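Long-range contacts in carboxypeptidase 1 (Deinococcus radiodurans str. R1, PDB 5GIV), which probably releases amino acids one after another from the C-terminus of peptides, with broad specificity, as a zinc-binding carboxypeptidase of the M32 family: residues Met131-Ser142 with Leu405-Ile415; Met336-Ser344 with Gly495-Val503. One frame throughout, in Å; residues are numbered along the deposited sequence.

Contact 1. Residues Met131-Ser142 with Leu405-Ile415; sequences MVPYLEKTLDLS and LQDVHWYFGPI
Helix-on-loop packing joins helix 128-147 to the loop between helices 381-393 and 420-439: Leu135 and Ile415 fill the middle, with Met131 and Ser142 toward the two ends. Leu135 turns its CD2 obliquely onto the Tyr411 ring, 3.5 Å from CE1, and the same methyl lies against Trp410 CB. Beside it, the chain of Met131, bent at both chi2 and chi3, curls back to set its CE 3.9 Å from Tyr411 CD1. The phenol of Tyr411 finds its hydrogen-bond partner in the carbonyl of Ala404. One turn along the helix, Thr138 points its two branches apart. Thr138 CG2, anti to the backbone N, packs 3.8 Å from Ile415 CG1, the two side chains crossing at about a right angle; OG1 bonds with His111 and meets a water that donates to Trp410 O. Ser142 OG closes the far end, accepting from Ile415 N at 3.0 Å and 161°. Ser142 OG in turn donates to Thr138 O at 2.8 Å; Ser142 N reaches the same oxygen from the opposite face of its carbonyl plane. The apolar helix-loop packing, closed by a buried serine at one end, joins two parts of the mostly helical M32 carboxypeptidase fold.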
loop_
_atom_site.group_PDB
_atom_site.type_symbol
_atom_site.label_atom_id
_atom_site.label_comp_id
_atom_site.label_asym_id
_atom_site.label_seq_id
_atom_site.Cartn_x
_atom_site.Cartn_y
_atom_site.Cartn_z
ATOM N N MET A 131 -5.402 -10.519 -30.318
ATOM C CA MET A 131 -6.464 -9.966 -29.493
ATOM C C MET A 131 -7.846 -10.104 -30.121
ATOM O O MET A 131 -8.849 -9.967 -29.409
ATOM C CB MET A 131 -6.187 -8.491 -29.194
ATOM C CG MET A 131 -4.854 -8.241 -28.520
ATOM S SD MET A 131 -4.558 -9.334 -27.118
ATOM C CE MET A 131 -5.988 -9.016 -26.083
ATOM N N VAL A 132 -7.931 -10.370 -31.429
ATOM C CA VAL A 132 -9.238 -10.429 -32.090
ATOM C C VAL A 132 -10.199 -11.365 -31.364
ATOM O O VAL A 132 -11.327 -10.945 -31.067
ATOM C CB VAL A 132 -9.072 -10.782 -33.572
ATOM C CG1 VAL A 132 -10.421 -11.116 -34.175
ATOM C CG2 VAL A 132 -8.431 -9.628 -34.328
ATOM N N PRO A 133 -9.840 -12.616 -31.058
ATOM C CA PRO A 133 -10.775 -13.468 -30.295
ATOM C C PRO A 133 -11.169 -12.896 -28.941
ATOM O O PRO A 133 -12.339 -13.006 -28.556
ATOM C CB PRO A 133 -10.014 -14.799 -30.170
ATOM C CG PRO A 133 -8.586 -14.467 -30.469
ATOM C CD PRO A 133 -8.628 -13.349 -31.460
ATOM N N TYR A 134 -10.232 -12.299 -28.198
ATOM C CA TYR A 134 -10.594 -11.674 -26.925
ATOM C C TYR A 134 -11.614 -10.558 -27.123
ATOM O O TYR A 134 -12.573 -10.436 -26.351
ATOM C CB TYR A 134 -9.356 -11.118 -26.225
ATOM C CG TYR A 134 -8.422 -12.153 -25.642
ATOM C CD1 TYR A 134 -8.594 -12.614 -24.352
ATOM C CD2 TYR A 134 -7.357 -12.648 -26.378
ATOM C CE1 TYR A 134 -7.728 -13.546 -23.803
ATOM C CE2 TYR A 134 -6.490 -13.586 -25.845
ATOM C CZ TYR A 134 -6.679 -14.032 -24.554
ATOM O OH TYR A 134 -5.819 -14.967 -24.007
ATOM N N LEU A 135 -11.423 -9.728 -28.149
ATOM C CA LEU A 135 -12.369 -8.647 -28.389
ATOM C C LEU A 135 -13.721 -9.189 -28.834
ATOM O O LEU A 135 -14.763 -8.623 -28.487
ATOM C CB LEU A 135 -11.808 -7.682 -29.433
ATOM C CG LEU A 135 -10.611 -6.801 -29.056
ATOM C CD1 LEU A 135 -9.981 -6.212 -30.315
ATOM C CD2 LEU A 135 -11.033 -5.688 -28.083
ATOM N N GLU A 136 -13.729 -10.277 -29.601
ATOM C CA GLU A 136 -14.993 -10.863 -30.034
ATOM C C GLU A 136 -15.799 -11.369 -28.842
ATOM O O GLU A 136 -17.008 -11.124 -28.746
ATOM C CB GLU A 136 -14.725 -11.964 -31.055
ATOM C CG GLU A 136 -14.474 -11.384 -32.438
ATOM C CD GLU A 136 -13.999 -12.407 -33.452
ATOM O OE1 GLU A 136 -13.623 -13.540 -33.049
ATOM O OE2 GLU A 136 -14.016 -12.065 -34.660
ATOM N N LYS A 137 -15.143 -12.072 -27.917
ATOM C CA LYS A 137 -15.837 -12.509 -26.714
ATOM C C LYS A 137 -16.256 -11.314 -25.869
ATOM O O LYS A 137 -17.343 -11.318 -25.276
ATOM C CB LYS A 137 -14.957 -13.461 -25.902
ATOM C CG LYS A 137 -15.705 -14.130 -24.755
ATOM C CD LYS A 137 -14.862 -15.158 -24.009
ATOM C CE LYS A 137 -15.694 -15.847 -22.922
ATOM N NZ LYS A 137 -14.950 -16.922 -22.209
ATOM N N THR A 138 -15.401 -10.289 -25.787
ATOM C CA THR A 138 -15.767 -9.091 -25.039
ATOM C C THR A 138 -16.979 -8.403 -25.656
ATOM O O THR A 138 -17.877 -7.960 -24.934
ATOM C CB THR A 138 -14.587 -8.119 -24.949
ATOM O OG1 THR A 138 -13.570 -8.679 -24.116
ATOM C CG2 THR A 138 -15.040 -6.803 -24.334
ATOM N N LEU A 139 -17.036 -8.324 -26.987
ATOM C CA LEU A 139 -18.193 -7.697 -27.622
ATOM C C LEU A 139 -19.470 -8.471 -27.334
ATOM O O LEU A 139 -20.510 -7.874 -27.038
ATOM C CB LEU A 139 -17.981 -7.579 -29.126
ATOM C CG LEU A 139 -19.194 -6.977 -29.840
ATOM C CD1 LEU A 139 -19.440 -5.549 -29.370
ATOM C CD2 LEU A 139 -19.015 -7.018 -31.348
ATOM N N ASP A 140 -19.405 -9.802 -27.398
ATOM C CA ASP A 140 -20.577 -10.624 -27.115
ATOM C C ASP A 140 -21.016 -10.459 -25.667
ATOM O O ASP A 140 -22.204 -10.279 -25.384
ATOM C CB ASP A 140 -20.273 -12.086 -27.451
ATOM C CG ASP A 140 -21.347 -13.046 -26.956
ATOM O OD1 ASP A 140 -22.464 -13.052 -27.525
ATOM O OD2 ASP A 140 -21.060 -13.817 -26.009
ATOM N N LEU A 141 -20.066 -10.504 -24.732
ATOM C CA LEU A 141 -20.399 -10.283 -23.327
ATOM C C LEU A 141 -20.897 -8.857 -23.069
ATOM O O LEU A 141 -21.742 -8.650 -22.193
ATOM C CB LEU A 141 -19.188 -10.586 -22.447
ATOM C CG LEU A 141 -18.706 -12.037 -22.428
ATOM C CD1 LEU A 141 -17.398 -12.171 -21.650
ATOM C CD2 LEU A 141 -19.786 -12.955 -21.848
ATOM N N SER A 142 -20.372 -7.858 -23.786
ATOM C CA SER A 142 -20.880 -6.498 -23.605
ATOM C C SER A 142 -22.348 -6.405 -24.005
ATOM O O SER A 142 -23.159 -5.797 -23.296
ATOM C CB SER A 142 -20.050 -5.493 -24.413
ATOM O OG SER A 142 -18.711 -5.447 -23.955
ATOM N N LEU A 405 -4.687 -1.105 -30.790
ATOM C CA LEU A 405 -4.152 -1.623 -29.532
ATOM C C LEU A 405 -3.805 -0.514 -28.543
ATOM O O LEU A 405 -3.381 -0.810 -27.417
ATOM C CB LEU A 405 -2.902 -2.475 -29.793
ATOM C CG LEU A 405 -3.038 -3.748 -30.637
ATOM C CD1 LEU A 405 -1.673 -4.258 -31.076
ATOM C CD2 LEU A 405 -3.753 -4.823 -29.845
ATOM N N GLN A 406 -3.999 0.750 -28.933
ATOM C CA GLN A 406 -3.455 1.877 -28.172
ATOM C C GLN A 406 -4.036 1.959 -26.764
ATOM O O GLN A 406 -3.291 2.050 -25.777
ATOM C CB GLN A 406 -3.708 3.182 -28.924
ATOM C CG GLN A 406 -3.494 4.402 -28.070
ATOM C CD GLN A 406 -3.839 5.695 -28.781
ATOM O OE1 GLN A 406 -4.211 6.673 -28.140
ATOM N NE2 GLN A 406 -3.693 5.719 -30.104
ATOM N N ASP A 407 -5.358 1.965 -26.651
ATOM C CA ASP A 407 -6.012 2.190 -25.372
ATOM C C ASP A 407 -6.431 0.872 -24.725
ATOM O O ASP A 407 -6.787 -0.095 -25.407
ATOM C CB ASP A 407 -7.215 3.123 -25.548
ATOM C CG ASP A 407 -6.817 4.613 -25.489
ATOM O OD1 ASP A 407 -6.017 4.989 -24.599
ATOM O OD2 ASP A 407 -7.294 5.404 -26.339
ATOM N N VAL A 408 -6.367 0.843 -23.389
ATOM C CA VAL A 408 -6.665 -0.377 -22.647
ATOM C C VAL A 408 -8.164 -0.654 -22.526
ATOM O O VAL A 408 -8.549 -1.793 -22.229
ATOM C CB VAL A 408 -6.062 -0.326 -21.227
ATOM C CG1 VAL A 408 -6.822 0.629 -20.344
ATOM C CG2 VAL A 408 -6.044 -1.704 -20.606
ATOM N N HIS A 409 -9.020 0.342 -22.768
ATOM C CA HIS A 409 -10.416 0.240 -22.343
ATOM C C HIS A 409 -11.090 -1.029 -22.863
ATOM O O HIS A 409 -11.640 -1.813 -22.083
ATOM C CB HIS A 409 -11.189 1.493 -22.770
ATOM C CG HIS A 409 -10.620 2.765 -22.218
ATOM N ND1 HIS A 409 -9.310 3.146 -22.425
ATOM C CD2 HIS A 409 -11.180 3.736 -21.458
ATOM C CE1 HIS A 409 -9.091 4.304 -21.828
ATOM N NE2 HIS A 409 -10.207 4.678 -21.225
ATOM N N TRP A 410 -11.050 -1.259 -24.178
ATOM C CA TRP A 410 -11.749 -2.410 -24.750
ATOM C C TRP A 410 -11.097 -3.747 -24.403
ATOM O O TRP A 410 -11.685 -4.798 -24.689
ATOM C CB TRP A 410 -11.827 -2.277 -26.271
ATOM C CG TRP A 410 -12.554 -1.055 -26.743
ATOM C CD1 TRP A 410 -13.474 -0.322 -26.043
ATOM C CD2 TRP A 410 -12.419 -0.416 -28.018
ATOM N NE1 TRP A 410 -13.917 0.731 -26.807
ATOM C CE2 TRP A 410 -13.286 0.693 -28.025
ATOM C CE3 TRP A 410 -11.651 -0.678 -29.158
ATOM C CZ2 TRP A 410 -13.403 1.546 -29.124
ATOM C CZ3 TRP A 410 -11.773 0.163 -30.247
ATOM C CH2 TRP A 410 -12.642 1.260 -30.222
ATOM N N TYR A 411 -9.917 -3.746 -23.785
ATOM C CA TYR A 411 -9.248 -4.991 -23.444
ATOM C C TYR A 411 -9.330 -5.329 -21.964
ATOM O O TYR A 411 -9.031 -6.471 -21.591
ATOM C CB TYR A 411 -7.776 -4.932 -23.871
ATOM C CG TYR A 411 -7.617 -4.577 -25.324
ATOM C CD1 TYR A 411 -7.715 -5.550 -26.311
ATOM C CD2 TYR A 411 -7.404 -3.264 -25.714
ATOM C CE1 TYR A 411 -7.585 -5.225 -27.636
ATOM C CE2 TYR A 411 -7.280 -2.932 -27.037
ATOM C CZ TYR A 411 -7.371 -3.912 -27.992
ATOM O OH TYR A 411 -7.247 -3.580 -29.317
ATOM N N PHE A 412 -9.710 -4.371 -21.118
ATOM C CA PHE A 412 -9.862 -4.590 -19.686
ATOM C C PHE A 412 -11.273 -4.255 -19.219
ATOM O O PHE A 412 -11.496 -4.038 -18.028
ATOM C CB PHE A 412 -8.834 -3.765 -18.917
ATOM C CG PHE A 412 -8.600 -4.242 -17.514
ATOM C CD1 PHE A 412 -8.953 -5.531 -17.135
ATOM C CD2 PHE A 412 -8.024 -3.404 -16.571
ATOM C CE1 PHE A 412 -8.734 -5.977 -15.838
ATOM C CE2 PHE A 412 -7.799 -3.840 -15.272
ATOM C CZ PHE A 412 -8.158 -5.125 -14.905
ATOM N N GLY A 413 -12.224 -4.184 -20.140
ATOM C CA GLY A 413 -13.582 -3.848 -19.809
ATOM C C GLY A 413 -14.494 -3.981 -21.010
ATOM O O GLY A 413 -14.094 -4.461 -22.076
ATOM N N PRO A 414 -15.737 -3.537 -20.868
ATOM C CA PRO A 414 -16.699 -3.688 -21.958
ATOM C C PRO A 414 -16.347 -2.787 -23.126
ATOM O O PRO A 414 -15.605 -1.811 -23.000
ATOM C CB PRO A 414 -18.034 -3.268 -21.327
ATOM C CG PRO A 414 -17.791 -3.220 -19.848
ATOM C CD PRO A 414 -16.335 -2.877 -19.699
ATOM N N ILE A 415 -16.906 -3.136 -24.279
ATOM C CA ILE A 415 -16.847 -2.313 -25.478
ATOM C C ILE A 415 -18.136 -1.512 -25.552
ATOM O O ILE A 415 -19.229 -2.091 -25.595
ATOM C CB ILE A 415 -16.663 -3.164 -26.741
ATOM C CG1 ILE A 415 -15.307 -3.863 -26.723
ATOM C CG2 ILE A 415 -16.804 -2.301 -27.979
ATOM C CD1 ILE A 415 -15.170 -4.926 -27.795
HETATM O O HOH W 1 -11.276 -7.408 -25.016
#

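Contact 2. Residues Met336-Ser344 with Gly495-Val503; sequences MYRAVNTVS and GKYGELYGV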
loop_
_atom_site.group_PDB
_atom_site.type_symbol
_atom_site.label_atom_id
_atom_site.label_comp_id
_atom_site.label_asym_id
_atom_site.label_seq_id
_atom_site.Cartn_x
_atom_site.Cartn_y
_atom_site.Cartn_z
ATOM N N MET A 336 6.957 30.409 -21.880
ATOM C CA MET A 336 6.544 29.206 -21.176
ATOM C C MET A 336 5.033 29.030 -21.243
ATOM O O MET A 336 4.542 27.904 -21.398
ATOM C CB MET A 336 7.029 29.250 -19.729
ATOM C CG MET A 336 6.620 28.040 -18.913
ATOM S SD MET A 336 7.351 26.519 -19.546
ATOM C CE MET A 336 9.075 26.892 -19.369
ATOM N N TYR A 337 4.276 30.132 -21.149
ATOM C CA TYR A 337 2.826 30.036 -21.299
ATOM C C TYR A 337 2.439 29.554 -22.692
ATOM O O TYR A 337 1.513 28.746 -22.840
ATOM C CB TYR A 337 2.161 31.380 -21.000
ATOM C CG TYR A 337 0.770 31.497 -21.586
ATOM C CD1 TYR A 337 -0.303 30.830 -21.026
ATOM C CD2 TYR A 337 0.540 32.273 -22.718
ATOM C CE1 TYR A 337 -1.571 30.930 -21.570
ATOM C CE2 TYR A 337 -0.723 32.386 -23.268
ATOM C CZ TYR A 337 -1.773 31.716 -22.694
ATOM O OH TYR A 337 -3.027 31.832 -23.249
ATOM N N ARG A 338 3.114 30.042 -23.728
ATOM C CA ARG A 338 2.750 29.597 -25.068
ATOM C C ARG A 338 3.165 28.151 -25.306
ATOM O O ARG A 338 2.469 27.419 -26.017
ATOM C CB ARG A 338 3.371 30.508 -26.123
ATOM C CG ARG A 338 3.005 31.967 -25.959
ATOM C CD ARG A 338 3.838 32.843 -26.886
ATOM N NE ARG A 338 3.092 33.223 -28.079
ATOM C CZ ARG A 338 2.379 34.339 -28.172
ATOM N NH1 ARG A 338 2.335 35.183 -27.143
ATOM N NH2 ARG A 338 1.716 34.620 -29.291
ATOM N N ALA A 339 4.275 27.720 -24.708
ATOM C CA ALA A 339 4.798 26.392 -24.988
ATOM C C ALA A 339 3.914 25.283 -24.434
ATOM O O ALA A 339 3.946 24.164 -24.958
ATOM C CB ALA A 339 6.207 26.262 -24.424
ATOM N N VAL A 340 3.117 25.562 -23.397
ATOM C CA VAL A 340 2.225 24.552 -22.841
ATOM C C VAL A 340 0.907 24.486 -23.597
ATOM O O VAL A 340 0.001 23.756 -23.177
ATOM C CB VAL A 340 1.942 24.773 -21.336
ATOM C CG1 VAL A 340 3.244 24.962 -20.545
ATOM C CG2 VAL A 340 0.954 25.909 -21.111
ATOM N N ASN A 341 0.741 25.284 -24.648
ATOM C CA ASN A 341 -0.494 25.359 -25.416
ATOM C C ASN A 341 -0.244 25.138 -26.900
ATOM O O ASN A 341 -0.875 25.770 -27.751
ATOM C CB ASN A 341 -1.202 26.697 -25.202
ATOM C CG ASN A 341 -1.744 26.855 -23.797
ATOM O OD1 ASN A 341 -2.656 26.133 -23.391
ATOM N ND2 ASN A 341 -1.211 27.825 -23.056
ATOM N N THR A 342 0.682 24.250 -27.247
ATOM C CA THR A 342 0.845 23.893 -28.646
ATOM C C THR A 342 -0.257 22.937 -29.091
ATOM O O THR A 342 -0.905 22.274 -28.280
ATOM C CB THR A 342 2.208 23.254 -28.894
ATOM O OG1 THR A 342 2.189 21.901 -28.420
ATOM C CG2 THR A 342 3.345 24.058 -28.264
ATOM N N VAL A 343 -0.444 22.853 -30.407
ATOM C CA VAL A 343 -1.492 22.034 -31.011
ATOM C C VAL A 343 -0.895 21.281 -32.190
ATOM O O VAL A 343 -0.030 21.808 -32.893
ATOM C CB VAL A 343 -2.688 22.891 -31.488
ATOM C CG1 VAL A 343 -3.680 22.033 -32.271
ATOM C CG2 VAL A 343 -3.368 23.588 -30.323
ATOM N N SER A 344 -1.342 20.044 -32.403
ATOM C CA SER A 344 -0.966 19.307 -33.606
ATOM C C SER A 344 -1.786 18.029 -33.685
ATOM O O SER A 344 -2.191 17.475 -32.661
ATOM C CB SER A 344 0.527 18.969 -33.629
ATOM O OG SER A 344 0.830 18.009 -32.641
ATOM N N GLY A 495 -11.500 31.910 -27.912
ATOM C CA GLY A 495 -10.843 33.080 -27.356
ATOM C C GLY A 495 -9.381 32.829 -27.034
ATOM O O GLY A 495 -8.512 33.650 -27.344
ATOM N N LYS A 496 -9.091 31.695 -26.393
ATOM C CA LYS A 496 -7.720 31.428 -25.971
ATOM C C LYS A 496 -6.796 31.229 -27.168
ATOM O O LYS A 496 -5.731 31.854 -27.255
ATOM C CB LYS A 496 -7.690 30.201 -25.060
ATOM C CG LYS A 496 -6.287 29.762 -24.665
ATOM C CD LYS A 496 -6.341 28.493 -23.818
ATOM C CE LYS A 496 -4.945 28.063 -23.420
ATOM N NZ LYS A 496 -4.963 26.863 -22.565
ATOM N N TYR A 497 -7.192 30.366 -28.106
ATOM C CA TYR A 497 -6.326 30.041 -29.229
ATOM C C TYR A 497 -6.417 31.075 -30.336
ATOM O O TYR A 497 -5.431 31.298 -31.047
ATOM C CB TYR A 497 -6.663 28.638 -29.738
ATOM C CG TYR A 497 -6.151 27.612 -28.759
ATOM C CD1 TYR A 497 -6.941 27.171 -27.703
ATOM C CD2 TYR A 497 -4.843 27.139 -28.847
ATOM C CE1 TYR A 497 -6.451 26.262 -26.788
ATOM C CE2 TYR A 497 -4.345 26.240 -27.935
ATOM C CZ TYR A 497 -5.147 25.799 -26.914
ATOM O OH TYR A 497 -4.633 24.905 -26.009
ATOM N N GLY A 498 -7.560 31.745 -30.471
ATOM C CA GLY A 498 -7.611 32.895 -31.354
ATOM C C GLY A 498 -6.569 33.933 -30.993
ATOM O O GLY A 498 -5.909 34.491 -31.871
ATOM N N GLU A 499 -6.370 34.171 -29.696
ATOM C CA GLU A 499 -5.411 35.180 -29.260
ATOM C C GLU A 499 -3.976 34.659 -29.258
ATOM O O GLU A 499 -3.043 35.440 -29.482
ATOM C CB GLU A 499 -5.790 35.694 -27.870
ATOM C CG GLU A 499 -5.114 37.005 -27.489
ATOM C CD GLU A 499 -3.782 36.802 -26.782
ATOM O OE1 GLU A 499 -3.718 35.929 -25.884
ATOM O OE2 GLU A 499 -2.800 37.507 -27.119
ATOM N N LEU A 500 -3.778 33.358 -29.008
ATOM C CA LEU A 500 -2.429 32.797 -29.006
ATOM C C LEU A 500 -1.834 32.780 -30.405
ATOM O O LEU A 500 -0.659 33.119 -30.585
ATOM C CB LEU A 500 -2.436 31.381 -28.426
ATOM C CG LEU A 500 -2.165 31.225 -26.929
ATOM C CD1 LEU A 500 -2.543 29.839 -26.449
ATOM C CD2 LEU A 500 -0.704 31.511 -26.623
ATOM N N TYR A 501 -2.633 32.422 -31.411
ATOM C CA TYR A 501 -2.127 32.187 -32.756
ATOM C C TYR A 501 -2.578 33.225 -33.774
ATOM O O TYR A 501 -2.280 33.067 -34.967
ATOM C CB TYR A 501 -2.539 30.784 -33.230
ATOM C CG TYR A 501 -1.884 29.710 -32.404
ATOM C CD1 TYR A 501 -2.394 29.344 -31.165
ATOM C CD2 TYR A 501 -0.707 29.115 -32.831
ATOM C CE1 TYR A 501 -1.763 28.376 -30.399
ATOM C CE2 TYR A 501 -0.071 28.159 -32.079
ATOM C CZ TYR A 501 -0.598 27.790 -30.867
ATOM O OH TYR A 501 0.058 26.836 -30.126
ATOM N N GLY A 502 -3.294 34.265 -33.350
ATOM C CA GLY A 502 -3.798 35.236 -34.305
ATOM C C GLY A 502 -4.708 34.622 -35.343
ATOM O O GLY A 502 -4.560 34.906 -36.536
ATOM N N VAL A 503 -5.626 33.761 -34.925
ATOM C CA VAL A 503 -6.541 33.129 -35.864
ATOM C C VAL A 503 -7.982 33.406 -35.473
ATOM O O VAL A 503 -8.902 32.994 -36.182
ATOM C CB VAL A 503 -6.291 31.607 -35.966
ATOM C CG1 VAL A 503 -4.866 31.332 -36.395
ATOM C CG2 VAL A 503 -6.579 30.925 -34.643
ATOM O OXT VAL A 503 -8.258 34.042 -34.451
HETATM O O HOH W 2 -4.443 33.306 -25.062
HETATM O O HOH W 3 -2.954 22.788 -26.302
HETATM O O HOH W 4 1.190 24.969 -31.924
#
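The phenol of Tyr501 meets Asn341 O at its edge, in the plane of the ring, while Leu500 CD2 lies over one face of the Arg338 guanidinium. Val343 CG2 comes obliquely to the Tyr497 ring, 3.7 Å from Tyr497 CE2, and Asn341 O lies at that ring's edge. The Tyr337 ring holds a water in plane at its hydroxyl and takes Leu500 CD2 obliquely, 3.5 Å from CE2. Through these groups the last turns of the C-terminal helix 487-501 pack on the end of helix 333-339 and the loop that leaves it. Leu500 is the apolar wedge: CD2 enters between Tyr337 and the CG of Arg338, whose NH1 forms a salt bridge with Glu334, and CD1 rests 3.6 Å from Asn341 CB. Asn341 is the polar hub. Its CG stands anti to the carbonyl carbon (chi1 -68°), bringing Asn341 OD1 to Lys496 NZ at 2.6 Å; the extended lysine crosses the amide at about a right angle, and the ammonium sits above the carbonyl plane. Asn341 ND2 donates back to Tyr337 O at 2.9 Å and also to Arg308 O, so both ends of the buried amide are engaged. With an alanine here, Lys496 NZ would probably be left without this acceptor and Tyr337 O without its amide donor. Glu354 is shared by Lys496, as a salt bridge, and by Tyr497 OH, and probably offsets the lysine charge. One water accepts a hydrogen bond from Tyr337 OH and donates to Lys496 O and Glu499 OE1. Tyr501 OH donates to Asn341 O at 2.8 Å and accepts from a second water, which in turn accepts from Val343 N.

Contacts 1 and 2 illustrate how a mostly helical chain can be tied together at widely separated places. Their centres lie 37 Å apart and their nearest atoms about 12 Å, without touching. Along the sequence the segments alternate: 131-142, then 336-344, then 405-415, then 495-503, so the two closures cross. They share no helix: contact 1 sets helix 128-147 against a loop, whereas contact 2 brings helix 487-501, at the C-terminus, to the end of helix 333-339 and the loop that follows. Both lie away from the zinc site of His266, His270 and Glu296, and neither is touched by the second chain of the assembly; each is packing within one subunit.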